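Local coordinates for protein hydroxyethylphosphonate dioxygenase (Streptomyces albus, PDB 6B9R) that probably uses a bound iron ion and dioxygen to break the carbon-carbon bond of 2-hydroxyethylphosphonate, yielding hydroxymethylphosphonate, at residues D59-A64 and R73-I78; S97-E102 and R123-S128; F154-G159 and Y368-Q373; W318-P323 and P357-Y362. All coordinates share one frame; numbering follows the deposited sequence.

Contact 1 comes first along the chain, followed by contact 2; contact 4 lies entirely within the 208 residues that separate the two segments of contact 3. Contacts 2 and 3 have centres about 15 Å apart, share the antiparallel sheet that holds strands 123-129 and 152-158, and touch where Trp126 CD1 lies 3.6 Å from Tyr368 OH. Contact 3 reaches from that sheet to the sheet of strand 364-369, which also includes the strand 317-320 of contact 4, about 20 Å away between centres. Contact 1 packs helix 58-67 against the loop that follows it, its centre about 34 Å from that of contact 2. Contacts 1, 2 and 4 also meet the second subunit.

Contact 1. Residues D59-A64 and R73-I78; sequences DLISRA and RDLLPI
Ile61, on helix 58-67, packs against Leu75 and Leu76 of the segment 73-78 that follows it, with Ala64 one turn further on completing the apolar surface. The closest approach is Ala64 CB to Leu75 CD1 at 3.6 Å. The same methyl, Leu75 CD1, also lies 4.2 Å from both Ile61 CA and Ile61 CG2, so it sits against the helix surface between Ile61 and Ala64. The Ile61 and Leu75 side chains slide past each other in opposite directions. Leu76 is met differently: with CG1 beside the backbone N (chi1 -69°) and an extended chi2, Ile61 sends CD1 outward to within 3.7 Å of Leu76 CD2, and the two chains cross at about a right angle.

The polar pairing stays within the helix, on another side. Arg63 NH2 forms a salt bridge with Asp59 OD2 at 2.8 Å, in the guanidinium plane and nearly along the C-O axis of the acceptor, while Leu60 CD1 lies over one guanidinium face. Arg63 NH1 has a second partner in Leu39 O.

Beyond the pair, Leu75 rests on Ala24 of helix 10-27, and Leu76 packs on Leu76 of the second subunit. With no hydrogen bond joining the two segments, shape and exclusion of water hold helix and return segment together, and this apolar patch runs on directly into the dimer interface.

Contact 2. Residues S97-E102 and R123-S128; sequences SSRIIE and RPEWIS
Arg99 and Glu125 sit on strands 99-103 and 123-129, which run in the same direction with antiparallel strand 106-113 between them, and the nearest CA atoms, those of Arg99 and Ile127, are 9.5 Å apart. The side chains span this gap. Arg99 bends at chi2 and chi3 and presents the end of its guanidinium to one oxygen: NH2 lies 3.1 Å and NH1 3.2 Å from Glu125 OE1, forming a salt bridge that grips a single atom twice. OE1 is in the guanidinium plane; NH2 donates to the syn lone pair of OE1, whereas NH1 comes in on the syn side but 33° out of the carboxylate plane. The two flat groups are turned 59° apart.

This bridge lies near the edge of the sheet that also supplies Ile127 to the 2-hydroxyethylphosphonate pocket, and the Glu125 side chain is about 8 Å from the bound iron. The other side of the guanidinium is fixed by Ser97, just after helix 91-96: Arg99 NE (2.9 Å) and NH2 (3.0 Å) both donate to Ser97 O, setting the rotation of the group. Arg99 NH2 also pairs with Asp113, whose carboxylate lies close to that of Glu125, and Arg99 NH1 donates to Lys29 O of the second subunit.

Contact 3. Residues F154-G159 and Y368-Q373; sequences FTYFVG and YVLGEQ
Tyr156 swings CG fully opposite its backbone N (chi1 179°), which carries the ring straight out from strand 152-158, while Leu370 keeps CG beside its own N (chi1 -67°) and reaches back from the other direction. The branched end of Leu370 then meets the CE2-CZ side of the phenol. Its CD1 lies 3.6 Å from Tyr156 CE2 and 3.7 Å from Tyr156 CZ, approaching the ring obliquely; its other methyl, CD2, is 3.9 Å from Tyr156 CE2. Leu370 CD2 also makes a looser contact, 4.3 Å, with Val158 CG2, two residues along the strand on the same side as Tyr156.

The two strands belong to different antiparallel sheets, consistent with the paired cupin barrels of this enzyme family, so Leu370, just past the end of strand 364-369, helps join one sheet to the other. Leu415 of strand 412-419 touches both Tyr156 and Leu370 and extends the apolar seam. An alanine in place of Tyr156 would remove the whole ring and would probably open a gap beside Leu370 CD1, leaving the leucine end freer to turn. Within its own segment, Leu370 CD2 also lies in the plane of the Tyr368 ring, at its edge.

Contact 4. Residues W318-P323 and P357-Y362; sequences WSYPGP and PLPPTY
The edge strand 317-320 of an antiparallel sheet meets the proline-rich loop 357-362 here, a piece of chain whose residues 357-360 adopt backbone angles of the polyproline II kind. Tyr320 carries the contact. Its CG lies opposite the backbone N (chi1 -175°), which directs the ring off the strand to the loop. Leu358 CD2 lies over one face, 4.1 Å from Tyr320 CE1. The opposite face is met by Tyr320's own neighbour: Pro321, joined to it by a cis peptide bond, places CB 4.0 Å above the ring plane, offset toward the rim. The phenol is thus held between a leucine methyl and a proline ring.

The hydroxyl end runs into Pro359, whose ring comes from the opposite direction. Pro359 CD is 3.3 Å from Tyr320 OH and 3.9 Å from Tyr320 CZ, and Pro359 CG is 3.4 Å from the same OH, a snug fit obliquely placed to the ring. Pro357 O is 3.9 Å from Tyr320 OH, and no hydrogen bond links the segments, so the join is one of shape. Replacing Tyr320 with a serine would strip away the ring, and Leu358 CD2 and the Pro359 ring would probably be left facing a gap on the strand side.

Tyr320 also packs on Tyr328 and Phe330 of the adjoining strand 328-332, Leu358 on Tyr328 and on Phe404 of strand 403-407, and the second subunit approaches with Thr252 at Tyr320 and Leu250 at Leu358.

Contact 1. Residues D59-A64 and R73-I78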
# COMPACT_ATOMS: atom_id res chain seq x y z
N ASP A 59 -5.20 26.74 4.99
CA ASP A 59 -6.05 27.44 4.03
C ASP A 59 -5.64 27.09 2.60
O ASP A 59 -6.49 26.74 1.77
CB ASP A 59 -5.98 28.95 4.26
CG ASP A 59 -6.81 29.73 3.25
OD1 ASP A 59 -8.05 29.63 3.31
OD2 ASP A 59 -6.22 30.44 2.41
N LEU A 60 -4.34 27.13 2.31
CA LEU A 60 -3.90 26.86 0.94
C LEU A 60 -4.12 25.40 0.58
O LEU A 60 -4.55 25.09 -0.54
CB LEU A 60 -2.43 27.25 0.76
CG LEU A 60 -1.78 26.90 -0.59
CD1 LEU A 60 -2.55 27.55 -1.72
CD2 LEU A 60 -0.32 27.33 -0.64
N ILE A 61 -3.87 24.49 1.52
CA ILE A 61 -4.11 23.07 1.27
C ILE A 61 -5.59 22.81 1.04
O ILE A 61 -5.96 22.01 0.17
CB ILE A 61 -3.54 22.25 2.44
CG1 ILE A 61 -2.01 22.33 2.42
CG2 ILE A 61 -4.03 20.80 2.37
CD1 ILE A 61 -1.34 21.53 3.52
N SER A 62 -6.46 23.48 1.79
CA SER A 62 -7.90 23.34 1.58
C SER A 62 -8.31 23.91 0.23
O SER A 62 -9.15 23.32 -0.47
CB SER A 62 -8.67 24.03 2.70
OG SER A 62 -8.35 23.46 3.95
N ARG A 63 -7.74 25.06 -0.16
CA ARG A 63 -8.04 25.61 -1.48
C ARG A 63 -7.56 24.69 -2.59
O ARG A 63 -8.23 24.55 -3.63
CB ARG A 63 -7.39 27.00 -1.62
CG ARG A 63 -8.16 28.08 -0.88
CD ARG A 63 -7.23 29.19 -0.39
NE ARG A 63 -6.50 29.83 -1.48
CZ ARG A 63 -5.42 30.59 -1.30
NH1 ARG A 63 -4.81 31.14 -2.34
NH2 ARG A 63 -4.95 30.79 -0.07
N ALA A 64 -6.41 24.03 -2.39
CA ALA A 64 -5.89 23.13 -3.42
C ALA A 64 -6.80 21.91 -3.60
O ALA A 64 -7.02 21.47 -4.74
CB ALA A 64 -4.47 22.68 -3.06
N ARG A 73 -4.99 15.36 2.29
CA ARG A 73 -4.05 14.30 2.65
C ARG A 73 -2.88 14.22 1.68
O ARG A 73 -1.77 13.84 2.07
CB ARG A 73 -4.79 12.95 2.68
CG ARG A 73 -4.75 12.22 3.97
CD ARG A 73 -5.49 10.87 3.87
NE ARG A 73 -4.83 9.84 4.69
CZ ARG A 73 -4.17 8.81 4.18
NH1 ARG A 73 -3.60 7.92 4.98
NH2 ARG A 73 -4.07 8.67 2.87
N ASP A 74 -3.11 14.53 0.40
CA ASP A 74 -2.06 14.38 -0.60
C ASP A 74 -0.99 15.45 -0.50
O ASP A 74 0.07 15.31 -1.13
CB ASP A 74 -2.68 14.38 -2.00
CG ASP A 74 -3.77 13.34 -2.15
OD1 ASP A 74 -3.64 12.26 -1.52
OD2 ASP A 74 -4.75 13.59 -2.88
N LEU A 75 -1.22 16.52 0.27
CA LEU A 75 -0.26 17.60 0.39
C LEU A 75 0.41 17.64 1.75
O LEU A 75 1.23 18.53 2.00
CB LEU A 75 -0.94 18.95 0.11
CG LEU A 75 -1.43 19.19 -1.33
CD1 LEU A 75 -2.21 20.50 -1.40
CD2 LEU A 75 -0.28 19.21 -2.33
N LEU A 76 0.08 16.69 2.63
CA LEU A 76 0.63 16.65 3.97
C LEU A 76 1.71 15.59 4.08
O LEU A 76 1.48 14.43 3.71
CB LEU A 76 -0.45 16.38 5.00
CG LEU A 76 -1.44 17.53 5.23
CD1 LEU A 76 -2.54 17.04 6.11
CD2 LEU A 76 -0.73 18.71 5.87
N PRO A 77 2.89 15.95 4.57
CA PRO A 77 3.89 14.94 4.92
C PRO A 77 3.50 14.30 6.25
O PRO A 77 2.55 14.71 6.91
CB PRO A 77 5.17 15.76 5.05
CG PRO A 77 4.68 17.10 5.54
CD PRO A 77 3.38 17.32 4.81
N ILE A 78 4.27 13.29 6.65
CA ILE A 78 4.17 12.77 7.99
C ILE A 78 5.34 13.32 8.80
O ILE A 78 6.25 13.94 8.27
CB ILE A 78 4.10 11.22 8.03
CG1 ILE A 78 5.40 10.58 7.56
CG2 ILE A 78 2.91 10.71 7.24
CD1 ILE A 78 5.53 9.12 8.04

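Contact 2. Residues S97-E102 and R123-S128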
# COMPACT_ATOMS: atom_id res chain seq x y z
N SER A 97 2.39 7.27 31.44
CA SER A 97 1.27 7.09 30.51
C SER A 97 0.16 6.19 31.07
O SER A 97 -0.77 5.86 30.33
CB SER A 97 1.78 6.49 29.20
OG SER A 97 2.06 5.11 29.39
N SER A 98 0.25 5.79 32.34
CA SER A 98 -0.64 4.78 32.88
C SER A 98 -2.10 5.19 32.80
O SER A 98 -2.47 6.32 33.10
CB SER A 98 -0.28 4.50 34.34
OG SER A 98 -1.27 3.70 34.96
N ARG A 99 -2.94 4.23 32.40
CA ARG A 99 -4.40 4.34 32.42
C ARG A 99 -4.96 3.08 33.05
O ARG A 99 -4.62 1.97 32.63
CB ARG A 99 -4.99 4.51 31.02
CG ARG A 99 -4.91 5.90 30.45
CD ARG A 99 -4.54 5.85 28.98
NE ARG A 99 -3.16 5.41 28.83
CZ ARG A 99 -2.75 4.43 28.03
NH1 ARG A 99 -3.62 3.76 27.28
NH2 ARG A 99 -1.46 4.12 27.99
N ILE A 100 -5.83 3.24 34.04
CA ILE A 100 -6.57 2.13 34.62
C ILE A 100 -8.00 2.25 34.14
O ILE A 100 -8.61 3.32 34.25
CB ILE A 100 -6.50 2.14 36.16
CG1 ILE A 100 -5.07 1.87 36.62
CG2 ILE A 100 -7.47 1.10 36.73
CD1 ILE A 100 -4.82 2.22 38.06
N ILE A 101 -8.54 1.16 33.59
CA ILE A 101 -9.90 1.13 33.09
C ILE A 101 -10.67 0.06 33.84
O ILE A 101 -10.19 -1.07 34.00
CB ILE A 101 -9.94 0.89 31.57
CG1 ILE A 101 -9.28 2.06 30.84
CG2 ILE A 101 -11.38 0.71 31.10
CD1 ILE A 101 -9.50 2.08 29.35
N GLU A 102 -11.85 0.43 34.33
CA GLU A 102 -12.71 -0.48 35.06
C GLU A 102 -13.70 -1.11 34.10
O GLU A 102 -14.15 -0.48 33.14
CB GLU A 102 -13.46 0.26 36.17
CG GLU A 102 -12.57 1.10 37.06
CD GLU A 102 -13.20 1.36 38.42
OE1 GLU A 102 -12.45 1.65 39.38
OE2 GLU A 102 -14.44 1.26 38.53
N ARG A 123 0.93 0.10 17.80
CA ARG A 123 0.27 0.62 19.00
C ARG A 123 0.53 -0.38 20.12
O ARG A 123 -0.33 -1.20 20.46
CB ARG A 123 -1.23 0.84 18.77
CG ARG A 123 -1.53 1.98 17.77
CD ARG A 123 -1.22 3.34 18.38
NE ARG A 123 -1.55 4.45 17.47
CZ ARG A 123 -0.73 4.91 16.53
NH1 ARG A 123 0.46 4.37 16.38
NH2 ARG A 123 -1.10 5.93 15.76
N PRO A 124 1.73 -0.35 20.70
CA PRO A 124 2.14 -1.42 21.63
C PRO A 124 1.93 -1.04 23.08
O PRO A 124 2.54 -0.09 23.58
CB PRO A 124 3.62 -1.59 21.32
CG PRO A 124 4.07 -0.18 20.97
CD PRO A 124 2.87 0.52 20.38
N GLU A 125 1.07 -1.78 23.78
CA GLU A 125 0.73 -1.45 25.16
C GLU A 125 1.18 -2.59 26.07
O GLU A 125 0.97 -3.76 25.75
CB GLU A 125 -0.78 -1.20 25.32
CG GLU A 125 -1.32 -0.07 24.44
CD GLU A 125 -1.06 1.31 25.02
OE1 GLU A 125 -1.62 1.61 26.10
OE2 GLU A 125 -0.30 2.09 24.40
N TRP A 126 1.84 -2.22 27.16
CA TRP A 126 1.96 -3.07 28.33
C TRP A 126 0.62 -3.03 29.05
O TRP A 126 0.06 -1.95 29.26
CB TRP A 126 3.09 -2.53 29.21
CG TRP A 126 3.32 -3.19 30.54
CD1 TRP A 126 4.30 -4.10 30.84
CD2 TRP A 126 2.60 -2.96 31.76
NE1 TRP A 126 4.21 -4.46 32.17
CE2 TRP A 126 3.18 -3.78 32.76
CE3 TRP A 126 1.50 -2.16 32.11
CZ2 TRP A 126 2.71 -3.81 34.07
CZ3 TRP A 126 1.04 -2.18 33.42
CH2 TRP A 126 1.64 -3.00 34.38
N ILE A 127 0.08 -4.20 29.41
CA ILE A 127 -1.24 -4.24 30.03
C ILE A 127 -1.24 -5.30 31.13
O ILE A 127 -1.02 -6.48 30.86
CB ILE A 127 -2.38 -4.53 29.03
CG1 ILE A 127 -2.30 -3.58 27.82
CG2 ILE A 127 -3.72 -4.40 29.74
CD1 ILE A 127 -3.28 -3.89 26.72
N SER A 128 -1.49 -4.88 32.37
CA SER A 128 -1.57 -5.83 33.47
C SER A 128 -3.01 -6.29 33.64
O SER A 128 -3.95 -5.49 33.58
CB SER A 128 -1.06 -5.22 34.77
OG SER A 128 -1.93 -4.22 35.23

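Contact 3. Residues F154-G159 and Y368-Q373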
# COMPACT_ATOMS: atom_id res chain seq x y z
N PHE A 154 -0.50 -8.90 18.08
CA PHE A 154 0.45 -9.88 18.57
C PHE A 154 0.55 -9.69 20.07
O PHE A 154 0.85 -8.58 20.53
CB PHE A 154 1.83 -9.72 17.93
CG PHE A 154 2.87 -10.51 18.64
CD1 PHE A 154 3.01 -11.86 18.40
CD2 PHE A 154 3.67 -9.91 19.59
CE1 PHE A 154 3.96 -12.61 19.10
CE2 PHE A 154 4.61 -10.66 20.30
CZ PHE A 154 4.76 -12.01 20.04
N THR A 155 0.33 -10.76 20.83
CA THR A 155 0.35 -10.67 22.28
C THR A 155 1.38 -11.65 22.83
O THR A 155 1.40 -12.82 22.44
CB THR A 155 -1.03 -10.97 22.86
OG1 THR A 155 -1.98 -10.05 22.31
CG2 THR A 155 -1.00 -10.81 24.36
N TYR A 156 2.23 -11.16 23.72
CA TYR A 156 3.20 -11.96 24.45
C TYR A 156 2.79 -12.02 25.92
O TYR A 156 2.51 -10.98 26.52
CB TYR A 156 4.59 -11.35 24.32
CG TYR A 156 5.64 -12.12 25.07
CD1 TYR A 156 6.28 -13.19 24.48
CD2 TYR A 156 5.98 -11.78 26.38
CE1 TYR A 156 7.25 -13.91 25.18
CE2 TYR A 156 6.94 -12.48 27.08
CZ TYR A 156 7.57 -13.55 26.47
OH TYR A 156 8.53 -14.25 27.17
N PHE A 157 2.75 -13.23 26.50
CA PHE A 157 2.21 -13.43 27.84
C PHE A 157 3.31 -13.54 28.90
O PHE A 157 4.32 -14.20 28.68
CB PHE A 157 1.33 -14.68 27.87
CG PHE A 157 0.12 -14.59 27.00
CD1 PHE A 157 -1.04 -13.99 27.48
CD2 PHE A 157 0.13 -15.08 25.70
CE1 PHE A 157 -2.18 -13.90 26.68
CE2 PHE A 157 -0.99 -14.99 24.89
CZ PHE A 157 -2.15 -14.39 25.38
N VAL A 158 3.09 -12.89 30.04
CA VAL A 158 3.95 -13.03 31.22
C VAL A 158 3.07 -13.46 32.39
O VAL A 158 2.11 -12.76 32.74
CB VAL A 158 4.71 -11.73 31.56
CG1 VAL A 158 5.56 -11.95 32.82
CG2 VAL A 158 5.58 -11.26 30.38
N GLY A 159 3.40 -14.60 33.00
CA GLY A 159 2.66 -15.06 34.15
C GLY A 159 1.39 -15.78 33.77
O GLY A 159 1.12 -16.03 32.58
N TYR A 368 11.48 -4.66 23.40
CA TYR A 368 11.05 -4.47 24.78
C TYR A 368 11.90 -5.38 25.65
O TYR A 368 11.99 -6.58 25.37
CB TYR A 368 9.56 -4.78 24.95
CG TYR A 368 9.08 -4.64 26.39
CD1 TYR A 368 8.62 -3.43 26.87
CD2 TYR A 368 9.12 -5.73 27.27
CE1 TYR A 368 8.22 -3.29 28.20
CE2 TYR A 368 8.70 -5.61 28.58
CZ TYR A 368 8.25 -4.38 29.04
OH TYR A 368 7.85 -4.28 30.36
N VAL A 369 12.53 -4.84 26.69
CA VAL A 369 13.49 -5.61 27.48
C VAL A 369 12.73 -6.37 28.56
O VAL A 369 12.23 -5.78 29.51
CB VAL A 369 14.59 -4.74 28.09
CG1 VAL A 369 15.46 -5.59 29.02
CG2 VAL A 369 15.42 -4.11 27.00
N LEU A 370 12.67 -7.70 28.42
CA LEU A 370 12.02 -8.57 29.39
C LEU A 370 12.95 -9.01 30.51
O LEU A 370 12.49 -9.20 31.64
CB LEU A 370 11.48 -9.84 28.71
CG LEU A 370 10.33 -9.69 27.72
CD1 LEU A 370 10.22 -10.92 26.82
CD2 LEU A 370 9.02 -9.46 28.46
N GLY A 371 14.23 -9.19 30.21
CA GLY A 371 15.16 -9.79 31.14
C GLY A 371 15.47 -8.86 32.29
O GLY A 371 14.89 -7.78 32.46
N GLU A 372 16.43 -9.29 33.11
CA GLU A 372 16.82 -8.57 34.31
C GLU A 372 18.05 -7.70 34.11
O GLU A 372 18.33 -6.86 34.97
CB GLU A 372 17.07 -9.56 35.46
CG GLU A 372 15.88 -10.45 35.76
N GLN A 373 18.79 -7.89 33.02
CA GLN A 373 19.97 -7.07 32.76
C GLN A 373 19.68 -6.07 31.64
O GLN A 373 18.88 -6.34 30.75
CB GLN A 373 21.17 -7.92 32.35
CG GLN A 373 21.41 -9.12 33.26
CD GLN A 373 21.67 -8.71 34.69
OE1 GLN A 373 22.52 -7.86 34.96
NE2 GLN A 373 20.94 -9.30 35.63

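Contact 4. Residues W318-P323 and P357-Y362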
# COMPACT_ATOMS: atom_id res chain seq x y z
N TRP A 318 16.81 -21.21 17.60
CA TRP A 318 18.08 -21.31 16.91
C TRP A 318 18.99 -20.18 17.36
O TRP A 318 18.55 -19.23 18.02
CB TRP A 318 17.91 -21.31 15.38
CG TRP A 318 17.45 -20.00 14.78
CD1 TRP A 318 18.22 -19.12 14.07
CD2 TRP A 318 16.12 -19.45 14.80
NE1 TRP A 318 17.45 -18.06 13.66
CE2 TRP A 318 16.16 -18.23 14.10
CE3 TRP A 318 14.91 -19.87 15.37
CZ2 TRP A 318 15.04 -17.42 13.94
CZ3 TRP A 318 13.79 -19.07 15.21
CH2 TRP A 318 13.86 -17.85 14.49
N SER A 319 20.26 -20.31 17.03
CA SER A 319 21.31 -19.42 17.49
C SER A 319 21.84 -18.58 16.34
O SER A 319 21.82 -19.00 15.18
CB SER A 319 22.46 -20.20 18.12
OG SER A 319 22.08 -20.68 19.38
N TYR A 320 22.34 -17.40 16.68
CA TYR A 320 22.85 -16.48 15.67
C TYR A 320 24.20 -15.94 16.14
O TYR A 320 24.31 -15.47 17.28
CB TYR A 320 21.87 -15.32 15.41
CG TYR A 320 22.32 -14.43 14.29
CD1 TYR A 320 23.22 -13.40 14.52
CD2 TYR A 320 21.88 -14.64 12.99
CE1 TYR A 320 23.67 -12.59 13.48
CE2 TYR A 320 22.31 -13.83 11.94
CZ TYR A 320 23.20 -12.81 12.20
OH TYR A 320 23.63 -12.01 11.16
N PRO A 321 25.23 -15.94 15.28
CA PRO A 321 25.15 -16.34 13.87
C PRO A 321 25.19 -17.84 13.67
O PRO A 321 25.02 -18.33 12.56
CB PRO A 321 26.38 -15.68 13.25
CG PRO A 321 27.37 -15.67 14.36
CD PRO A 321 26.58 -15.46 15.63
N GLY A 322 25.41 -18.57 14.75
CA GLY A 322 25.44 -20.01 14.68
C GLY A 322 25.85 -20.61 16.00
O GLY A 322 26.32 -19.92 16.92
N PRO A 323 25.69 -21.93 16.14
CA PRO A 323 25.96 -22.58 17.43
C PRO A 323 27.43 -22.60 17.83
O PRO A 323 27.72 -22.77 19.02
CB PRO A 323 25.42 -24.01 17.24
CG PRO A 323 25.40 -24.22 15.74
CD PRO A 323 25.11 -22.85 15.14
N PRO A 357 26.38 -7.51 14.64
CA PRO A 357 25.36 -6.66 14.01
C PRO A 357 24.29 -7.52 13.36
O PRO A 357 24.58 -8.52 12.70
CB PRO A 357 26.15 -5.85 12.99
CG PRO A 357 27.36 -6.67 12.71
CD PRO A 357 27.70 -7.37 14.00
N LEU A 358 23.05 -7.15 13.58
CA LEU A 358 21.96 -7.86 12.91
C LEU A 358 21.82 -7.35 11.48
O LEU A 358 21.99 -6.15 11.23
CB LEU A 358 20.65 -7.66 13.67
CG LEU A 358 20.61 -8.38 15.02
CD1 LEU A 358 19.28 -8.17 15.71
CD2 LEU A 358 20.85 -9.86 14.76
N PRO A 359 21.52 -8.23 10.53
CA PRO A 359 21.31 -7.79 9.14
C PRO A 359 20.19 -6.77 9.08
O PRO A 359 19.15 -6.94 9.74
CB PRO A 359 20.92 -9.08 8.40
CG PRO A 359 21.46 -10.18 9.25
CD PRO A 359 21.38 -9.69 10.68
N PRO A 360 20.38 -5.68 8.34
CA PRO A 360 19.28 -4.74 8.13
C PRO A 360 18.10 -5.45 7.49
O PRO A 360 18.26 -6.35 6.67
CB PRO A 360 19.88 -3.68 7.19
CG PRO A 360 21.36 -3.76 7.46
CD PRO A 360 21.62 -5.22 7.70
N THR A 361 16.90 -5.06 7.91
CA THR A 361 15.67 -5.58 7.34
C THR A 361 14.83 -4.41 6.84
O THR A 361 14.96 -3.27 7.30
CB THR A 361 14.87 -6.41 8.37
OG1 THR A 361 13.62 -6.80 7.79
CG2 THR A 361 14.60 -5.61 9.65
N TYR A 362 13.96 -4.72 5.87
CA TYR A 362 12.96 -3.77 5.41
C TYR A 362 11.86 -3.52 6.44
O TYR A 362 11.02 -2.63 6.22
CB TYR A 362 12.33 -4.28 4.12
CG TYR A 362 11.59 -5.60 4.26
CD1 TYR A 362 12.26 -6.82 4.15
CD2 TYR A 362 10.22 -5.63 4.51
CE1 TYR A 362 11.57 -8.03 4.28
CE2 TYR A 362 9.54 -6.81 4.65
CZ TYR A 362 10.22 -8.00 4.53
OH TYR A 362 9.51 -9.17 4.66